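Local coordinates for protein tryptophan halogenase superfamily (Brevundimonas sp. BAL3, PDB 6FRL) that acts as a flavin-dependent halogenase that prefers bromination over chlorination, at residues 228-232 with 233-237. Residues are numbered along the deposited sequence; the frame is centred on the assembly and turned at random.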
loop_
_atom_site.group_PDB
_atom_site.type_symbol
_atom_site.label_atom_id
_atom_site.label_comp_id
_atom_site.label_asym_id
_atom_site.label_seq_id
_atom_site.Cartn_x
_atom_site.Cartn_y
_atom_site.Cartn_z
ATOM N N GLY B 228 8.483 -27.906 -14.485
ATOM C CA GLY B 228 8.297 -26.708 -15.322
ATOM C C GLY B 228 8.432 -27.006 -16.791
ATOM O O GLY B 228 9.360 -26.562 -17.439
ATOM N N LEU B 229 7.455 -27.730 -17.306
ATOM C CA LEU B 229 7.479 -28.333 -18.653
ATOM C C LEU B 229 7.534 -27.303 -19.757
ATOM O O LEU B 229 8.167 -27.536 -20.789
ATOM C CB LEU B 229 6.218 -29.194 -18.879
ATOM C CG LEU B 229 6.339 -30.317 -19.908
ATOM C CD1 LEU B 229 6.815 -31.536 -19.135
ATOM C CD2 LEU B 229 5.050 -30.641 -20.652
ATOM N N VAL B 230 6.822 -26.194 -19.576
ATOM C CA VAL B 230 6.815 -25.149 -20.588
ATOM C C VAL B 230 7.734 -23.979 -20.207
ATOM O O VAL B 230 8.580 -23.584 -20.995
ATOM C CB VAL B 230 5.394 -24.643 -20.881
ATOM C CG1 VAL B 230 5.367 -23.783 -22.151
ATOM C CG2 VAL B 230 4.445 -25.816 -21.037
ATOM N N ILE B 231 7.572 -23.429 -19.005
ATOM C CA ILE B 231 8.362 -22.265 -18.579
ATOM C C ILE B 231 9.854 -22.623 -18.512
ATOM O O ILE B 231 10.701 -21.815 -18.887
ATOM C CB ILE B 231 7.842 -21.671 -17.221
ATOM C CG1 ILE B 231 8.348 -20.235 -16.985
ATOM C CG2 ILE B 231 8.185 -22.562 -16.047
ATOM C CD1 ILE B 231 7.777 -19.184 -17.923
ATOM N N GLY B 232 10.162 -23.849 -18.086
ATOM C CA GLY B 232 11.546 -24.283 -17.833
ATOM C C GLY B 232 12.184 -25.063 -18.962
ATOM O O GLY B 232 13.181 -24.612 -19.498
ATOM N N GLU B 233 11.610 -26.224 -19.310
ATOM C CA GLU B 233 12.174 -27.151 -20.313
ATOM C C GLU B 233 12.025 -26.605 -21.716
ATOM O O GLU B 233 12.986 -26.504 -22.435
ATOM C CB GLU B 233 11.551 -28.550 -20.236
ATOM C CG GLU B 233 11.975 -29.391 -19.023
ATOM C CD GLU B 233 11.272 -30.774 -18.961
ATOM O OE1 GLU B 233 10.329 -31.069 -19.752
ATOM O OE2 GLU B 233 11.655 -31.593 -18.099
ATOM N N ALA B 234 10.824 -26.215 -22.094
ATOM C CA ALA B 234 10.584 -25.671 -23.433
ATOM C C ALA B 234 11.199 -24.292 -23.674
ATOM O O ALA B 234 11.839 -24.076 -24.705
ATOM C CB ALA B 234 9.079 -25.623 -23.718
ATOM N N LEU B 235 10.963 -23.349 -22.744
ATOM C CA LEU B 235 11.361 -21.920 -22.894
ATOM C C LEU B 235 12.700 -21.550 -22.230
ATOM O O LEU B 235 13.172 -20.421 -22.378
ATOM C CB LEU B 235 10.261 -21.003 -22.362
ATOM C CG LEU B 235 8.983 -21.047 -23.200
ATOM C CD1 LEU B 235 7.884 -20.232 -22.548
ATOM C CD2 LEU B 235 9.207 -20.606 -24.653
ATOM N N GLY B 236 13.293 -22.475 -21.493
ATOM C CA GLY B 236 14.612 -22.261 -20.898
ATOM C C GLY B 236 14.745 -21.247 -19.774
ATOM O O GLY B 236 15.860 -20.800 -19.496
ATOM N N VAL B 237 13.643 -20.871 -19.122
ATOM C CA VAL B 237 13.712 -19.943 -17.987
ATOM C C VAL B 237 14.410 -20.594 -16.772
ATOM O O VAL B 237 14.088 -21.721 -16.372
ATOM C CB VAL B 237 12.311 -19.391 -17.598
ATOM C CG1 VAL B 237 12.393 -18.534 -16.339
ATOM C CG2 VAL B 237 11.748 -18.560 -18.732
HETATM O O HOH W 1 15.640 -24.178 -17.059
#
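The aliphatic branches of Ile231, in a short, wide helical turn, and Val237, in the loop that follows, slant across each other. Ile231 CG1, set opposite its own backbone N (chi1 -162°), lies 4.1 Å from Val237 CB, and Ile231 CD1 reaches Val237 CG2. The backbones of the same two residues are joined, Val237 N to Ile231 O at 3.1 Å. Leu235 folds its CB and CG over Val230 O, each 3.4 Å away, while the same oxygen accepts from Leu235 N. The CD1 of Leu235 ends 4.4 Å from Val230 CG1, and both side chains also rest on Cys337. Three successive bonds spanning five residues make this a pi-helical turn: Glu233 N to Gly228 O, Ala234 N to Leu229 O, with the donor 42° out of the carbonyl plane and not on a lone pair, and Leu235 N to Val230 O. Gly228 O, at the N-cap position, takes Gly232 N as well as Glu233 N. The turn follows strand 219-222 of the Rossmann-type sheet, whose Asp222 accepts from Val230 N and Ile231 N. On the outer side, Glu233 runs extended beyond CG and brings OE1 within 3.6 Å of Leu229 CD1, a carboxylate-to-methyl contact. Gly236, with positive phi (69°), then turns the chain out of the helix.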